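Local coordinates for uncharacterized protein DUF305 (Deinococcus radiodurans R1, PDB 3BT5), which is of unknown function but adopts a helical-bundle fold and belongs to a family placed in the ferritin clan, at residues A[16-30]-A[110-122]. Sequence-based numbering, arbitrary orientation. Where two conformers were deposited one is given.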
loop_
_atom_site.group_PDB
_atom_site.type_symbol
_atom_site.label_atom_id
_atom_site.label_comp_id
_atom_site.label_asym_id
_atom_site.label_seq_id
_atom_site.Cartn_x
_atom_site.Cartn_y
_atom_site.Cartn_z
ATOM N N PHE A 16 9.132 5.617 9.764
ATOM C CA PHE A 16 7.957 4.767 9.543
ATOM C C PHE A 16 6.938 5.492 8.662
ATOM O O PHE A 16 6.453 4.956 7.662
ATOM C CB PHE A 16 7.311 4.385 10.881
ATOM C CG PHE A 16 5.988 3.729 10.726
ATOM C CD1 PHE A 16 5.902 2.439 10.203
ATOM C CD2 PHE A 16 4.832 4.407 11.058
ATOM C CE1 PHE A 16 4.653 1.848 10.009
ATOM C CE2 PHE A 16 3.587 3.832 10.880
ATOM C CZ PHE A 16 3.501 2.534 10.365
ATOM N N VAL A 17 6.613 6.733 9.012
ATOM C CA VAL A 17 5.631 7.480 8.237
ATOM C C VAL A 17 6.162 7.788 6.838
ATOM O O VAL A 17 5.429 7.658 5.841
ATOM C CB VAL A 17 5.164 8.737 9.008
ATOM C CG1 VAL A 17 4.190 9.581 8.161
ATOM C CG2 VAL A 17 4.468 8.298 10.306
ATOM N N GLN A 18 7.429 8.184 6.734
ATOM C CA GLN A 18 7.990 8.460 5.408
ATOM C C GLN A 18 7.911 7.214 4.518
ATOM O O GLN A 18 7.522 7.281 3.340
ATOM C CB GLN A 18 9.441 8.901 5.525
ATOM C CG GLN A 18 9.590 10.307 6.091
ATOM C CD GLN A 18 11.056 10.639 6.390
ATOM O OE1 GLN A 18 11.857 9.745 6.714
ATOM N NE2 GLN A 18 11.402 11.924 6.326
ATOM N N HIS A 19 8.316 6.073 5.071
ATOM C CA HIS A 19 8.293 4.848 4.282
ATOM C C HIS A 19 6.893 4.405 3.946
ATOM O O HIS A 19 6.630 3.953 2.806
ATOM C CB HIS A 19 8.981 3.731 5.022
ATOM C CG HIS A 19 10.472 3.817 4.980
ATOM N ND1 HIS A 19 11.275 2.990 5.740
ATOM C CD2 HIS A 19 11.304 4.601 4.260
ATOM C CE1 HIS A 19 12.544 3.272 5.491
ATOM N NE2 HIS A 19 12.593 4.248 4.602
ATOM N N MET A 20 5.965 4.513 4.901
ATOM C CA MET A 20 4.604 4.054 4.625
ATOM C C MET A 20 3.921 4.940 3.590
ATOM O O MET A 20 3.093 4.472 2.815
ATOM C CB MET A 20 3.782 3.997 5.908
ATOM C CG MET A 20 2.487 3.278 5.750
ATOM S SD MET A 20 2.630 1.538 5.237
ATOM C CE MET A 20 3.463 0.867 6.680
ATOM N N LEU A 21 4.279 6.226 3.554
ATOM C CA LEU A 21 3.654 7.115 2.578
ATOM C C LEU A 21 4.052 6.648 1.173
ATOM O O LEU A 21 3.208 6.580 0.268
ATOM C CB LEU A 21 4.065 8.561 2.856
ATOM C CG LEU A 21 3.525 9.621 1.893
ATOM C CD1 LEU A 21 2.019 9.609 1.835
ATOM C CD2 LEU A 21 4.030 10.994 2.356
ATOM N N GLN A 22 5.322 6.317 0.982
ATOM C CA GLN A 22 5.759 5.832 -0.324
ATOM C C GLN A 22 5.176 4.446 -0.624
ATOM O O GLN A 22 4.832 4.110 -1.776
ATOM C CB GLN A 22 7.288 5.740 -0.339
ATOM C CG GLN A 22 7.987 7.073 -0.387
ATOM C CD GLN A 22 9.486 6.889 -0.550
ATOM O OE1 GLN A 22 9.948 6.118 -1.400
ATOM N NE2 GLN A 22 10.246 7.551 0.286
ATOM N N HIS A 23 5.082 3.617 0.398
ATOM C CA HIS A 23 4.522 2.266 0.231
ATOM C C HIS A 23 3.056 2.371 -0.228
ATOM O O HIS A 23 2.638 1.735 -1.215
ATOM C CB HIS A 23 4.620 1.564 1.578
ATOM C CG HIS A 23 4.563 0.068 1.505
ATOM N ND1 HIS A 23 3.390 -0.660 1.428
ATOM C CD2 HIS A 23 5.568 -0.840 1.517
ATOM C CE1 HIS A 23 3.675 -1.946 1.378
ATOM N NE2 HIS A 23 4.992 -2.082 1.436
ATOM N N HIS A 24 2.263 3.206 0.451
ATOM C CA HIS A 24 0.882 3.399 0.047
ATOM C C HIS A 24 0.793 3.957 -1.364
ATOM O O HIS A 24 -0.129 3.588 -2.129
ATOM C CB HIS A 24 0.202 4.377 0.998
ATOM C CG HIS A 24 -0.440 3.740 2.195
ATOM N ND1 HIS A 24 0.143 2.727 2.933
ATOM C CD2 HIS A 24 -1.628 4.012 2.794
ATOM C CE1 HIS A 24 -0.673 2.392 3.923
ATOM N NE2 HIS A 24 -1.746 3.163 3.865
ATOM N N ALA A 25 1.680 4.882 -1.719
ATOM C CA ALA A 25 1.594 5.483 -3.041
ATOM C C ALA A 25 1.640 4.425 -4.133
ATOM O O ALA A 25 1.000 4.577 -5.194
ATOM C CB ALA A 25 2.691 6.497 -3.258
ATOM N N GLN A 26 2.398 3.349 -3.905
ATOM C CA GLN A 26 2.504 2.340 -4.953
ATOM C C GLN A 26 1.163 1.628 -5.206
ATOM O O GLN A 26 0.907 1.149 -6.319
ATOM C CB GLN A 26 3.576 1.300 -4.671
ATOM C CG GLN A 26 3.754 0.383 -5.883
ATOM C CD GLN A 26 4.749 -0.706 -5.640
ATOM O OE1 GLN A 26 4.526 -1.590 -4.817
ATOM N NE2 GLN A 26 5.809 -0.688 -6.402
ATOM N N ALA A 27 0.324 1.534 -4.184
ATOM C CA ALA A 27 -0.981 0.898 -4.374
ATOM C C ALA A 27 -1.742 1.604 -5.504
ATOM O O ALA A 27 -2.498 0.993 -6.255
ATOM C CB ALA A 27 -1.798 0.893 -3.051
ATOM N N LEU A 28 -1.556 2.918 -5.606
ATOM C CA LEU A 28 -2.187 3.694 -6.667
ATOM C C LEU A 28 -1.643 3.310 -8.059
ATOM O O LEU A 28 -2.416 3.223 -9.021
ATOM C CB LEU A 28 -2.020 5.189 -6.386
ATOM C CG LEU A 28 -2.941 5.914 -5.394
ATOM C CD1 LEU A 28 -3.562 5.075 -4.292
ATOM C CD2 LEU A 28 -2.307 7.200 -4.823
ATOM N N ASP A 29 -0.334 3.052 -8.147
ATOM C CA ASP A 29 0.322 2.640 -9.396
ATOM C C ASP A 29 -0.174 1.249 -9.815
ATOM O O ASP A 29 -0.232 0.940 -11.000
ATOM C CB ASP A 29 1.851 2.531 -9.218
ATOM C CG ASP A 29 2.536 3.865 -9.009
ATOM O OD1 ASP A 29 1.983 4.887 -9.428
ATOM O OD2 ASP A 29 3.647 3.869 -8.420
ATOM N N LEU A 30 -0.466 0.400 -8.839
ATOM C CA LEU A 30 -0.963 -0.933 -9.140
ATOM C C LEU A 30 -2.431 -0.877 -9.582
ATOM O O LEU A 30 -2.865 -1.637 -10.451
ATOM C CB LEU A 30 -0.803 -1.848 -7.924
ATOM C CG LEU A 30 0.623 -2.145 -7.470
ATOM C CD1 LEU A 30 0.585 -2.887 -6.133
ATOM C CD2 LEU A 30 1.343 -2.970 -8.520
ATOM N N LEU A 110 0.131 -9.154 -6.428
ATOM C CA LEU A 110 1.042 -8.090 -6.057
ATOM C C LEU A 110 0.465 -7.256 -4.941
ATOM O O LEU A 110 1.191 -6.868 -4.031
ATOM C CB LEU A 110 1.357 -7.187 -7.266
ATOM C CG LEU A 110 2.162 -7.863 -8.392
ATOM C CD1 LEU A 110 2.219 -6.928 -9.583
ATOM C CD2 LEU A 110 3.588 -8.224 -7.902
ATOM N N MET A 111 -0.829 -6.954 -5.001
ATOM C CA MET A 111 -1.396 -6.117 -3.948
ATOM C C MET A 111 -1.472 -6.872 -2.625
ATOM O O MET A 111 -1.275 -6.275 -1.571
ATOM C CB MET A 111 -2.773 -5.587 -4.351
ATOM C CG MET A 111 -3.300 -4.505 -3.401
ATOM S SD MET A 111 -2.488 -2.877 -3.599
ATOM C CE MET A 111 -3.252 -2.351 -5.133
ATOM N N ILE A 112 -1.742 -8.175 -2.664
ATOM C CA ILE A 112 -1.682 -8.950 -1.429
ATOM C C ILE A 112 -0.290 -8.907 -0.802
ATOM O O ILE A 112 -0.160 -8.662 0.394
ATOM C CB ILE A 112 -2.140 -10.422 -1.644
ATOM C CG1 ILE A 112 -3.651 -10.477 -1.913
ATOM C CG2 ILE A 112 -1.724 -11.308 -0.447
ATOM C CD1 ILE A 112 -4.086 -11.817 -2.559
ATOM N N ARG A 113 0.753 -9.129 -1.600
ATOM C CA ARG A 113 2.098 -9.141 -1.042
ATOM C C ARG A 113 2.459 -7.755 -0.509
ATOM O O ARG A 113 3.088 -7.616 0.556
ATOM C CB ARG A 113 3.103 -9.625 -2.103
ATOM C CG ARG A 113 4.510 -9.911 -1.556
ATOM C CD ARG A 113 5.482 -10.234 -2.687
ATOM N NE ARG A 113 5.626 -9.100 -3.589
ATOM C CZ ARG A 113 6.073 -9.148 -4.842
ATOM N NH1 ARG A 113 6.391 -10.293 -5.437
ATOM N NH2 ARG A 113 6.173 -8.048 -5.511
ATOM N N HIS A 114 2.052 -6.738 -1.248
ATOM C CA HIS A 114 2.229 -5.358 -0.851
ATOM C C HIS A 114 1.601 -5.100 0.524
ATOM O O HIS A 114 2.247 -4.555 1.442
ATOM C CB HIS A 114 1.613 -4.495 -1.946
ATOM C CG HIS A 114 1.439 -3.062 -1.610
ATOM N ND1 HIS A 114 0.401 -2.605 -0.832
ATOM C CD2 HIS A 114 2.164 -1.967 -1.969
ATOM C CE1 HIS A 114 0.488 -1.291 -0.720
ATOM N NE2 HIS A 114 1.549 -0.880 -1.405
ATOM N N HIS A 115 0.354 -5.525 0.699
ATOM C CA HIS A 115 -0.327 -5.304 1.962
ATOM C C HIS A 115 0.290 -6.133 3.098
ATOM O O HIS A 115 0.348 -5.675 4.234
ATOM C CB HIS A 115 -1.806 -5.692 1.806
ATOM C CG HIS A 115 -2.661 -4.627 1.178
ATOM N ND1 HIS A 115 -2.163 -3.673 0.301
ATOM C CD2 HIS A 115 -3.981 -4.352 1.327
ATOM C CE1 HIS A 115 -3.145 -2.849 -0.044
ATOM N NE2 HIS A 115 -4.267 -3.252 0.552
ATOM N N GLN A 116 0.740 -7.345 2.804
ATOM C CA GLN A 116 1.443 -8.138 3.812
ATOM C C GLN A 116 2.694 -7.408 4.274
ATOM O O GLN A 116 3.015 -7.434 5.454
ATOM C CB GLN A 116 1.771 -9.545 3.284
ATOM C CG GLN A 116 0.509 -10.368 3.056
ATOM C CD GLN A 116 0.754 -11.644 2.287
ATOM O OE1 GLN A 116 1.656 -11.710 1.459
ATOM N NE2 GLN A 116 -0.087 -12.655 2.520
ATOM N N GLY A 117 3.414 -6.773 3.357
ATOM C CA GLY A 117 4.604 -6.019 3.770
ATOM C C GLY A 117 4.229 -4.827 4.632
ATOM O O GLY A 117 4.903 -4.545 5.634
ATOM N N ALA A 118 3.143 -4.135 4.281
ATOM C CA ALA A 118 2.672 -2.999 5.098
ATOM C C ALA A 118 2.354 -3.481 6.518
ATOM O O ALA A 118 2.745 -2.841 7.503
ATOM C CB ALA A 118 1.453 -2.301 4.462
ATOM N N VAL A 119 1.649 -4.602 6.638
ATOM C CA VAL A 119 1.321 -5.088 7.983
ATOM C C VAL A 119 2.608 -5.385 8.763
ATOM O O VAL A 119 2.746 -5.040 9.948
ATOM C CB VAL A 119 0.408 -6.330 7.901
ATOM C CG1 VAL A 119 0.237 -6.983 9.289
ATOM C CG2 VAL A 119 -0.948 -5.911 7.362
ATOM N N ALA A 120 3.562 -6.021 8.107
ATOM C CA ALA A 120 4.809 -6.411 8.758
ATOM C C ALA A 120 5.668 -5.203 9.190
ATOM O O ALA A 120 6.416 -5.269 10.170
ATOM C CB ALA A 120 5.586 -7.344 7.844
ATOM N N MET A 121 5.575 -4.096 8.453
ATOM C CA MET A 121 6.244 -2.834 8.802
ATOM C C MET A 121 5.555 -2.165 9.989
ATOM O O MET A 121 6.168 -1.419 10.761
ATOM C CB MET A 121 6.210 -1.876 7.594
ATOM C CG MET A 121 6.993 -2.394 6.378
ATOM S SD MET A 121 6.751 -1.566 4.792
ATOM C CE MET A 121 7.313 0.112 5.128
ATOM N N THR A 122 4.263 -2.415 10.117
ATOM C CA THR A 122 3.452 -1.645 11.041
ATOM C C THR A 122 3.319 -2.260 12.422
ATOM O O THR A 122 3.254 -1.537 13.428
ATOM C CB THR A 122 2.103 -1.357 10.411
ATOM O OG1 THR A 122 2.330 -0.671 9.170
ATOM C CG2 THR A 122 1.275 -0.501 11.311
#
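His23 and His114 both set CG anti to the backbone N (chi1 -159° and 168°), and this sends their imidazoles into the same layer between facing helices. The helices run antiparallel inside a four-helix bundle, consistent with the ferritin clan. The contact is buried near the centre of the chain. The two rings overlap obliquely, pointing opposite ways. His23 CE1 lies over the centre of the His114 ring and also comes 3.0 Å from His114 O, which sits at the edge of the His23 ring.

His114 NE2 donates to His23 O at 2.8 Å, nearly straight at 164°. The acceptor lies close to the His114 ring plane, but the donor stands well above the carbonyl plane. The helix itself gives His23 O a weak bond from Gln26 N, while Ala27 N turns to His24 O. The other ring nitrogen of His114, ND1, hydrogen-bonds in plane with His115 ND1 at 3.0 Å, and His115 NE2 hydrogen-bonds Glu148 OE1. A leucine in place of His114 would probably leave His23 O with just the weak bond from Gln26 N and His115 ND1 without its mate.

His23 is a knob among His114, Gly117, Ala118 and Met121, and its NE2 is hydrogen-bonded to Met84 O. Toward the 110 end, Met111 bends back so that SD lies 3.9 Å from Ala27 CB and CE 3.7 Å from Leu30 CB. At the opposite end, Thr122 OG1 donates to Ala118 O at 2.8 Å and meets the edge of the Phe16 ring, 3.5 Å from CE1.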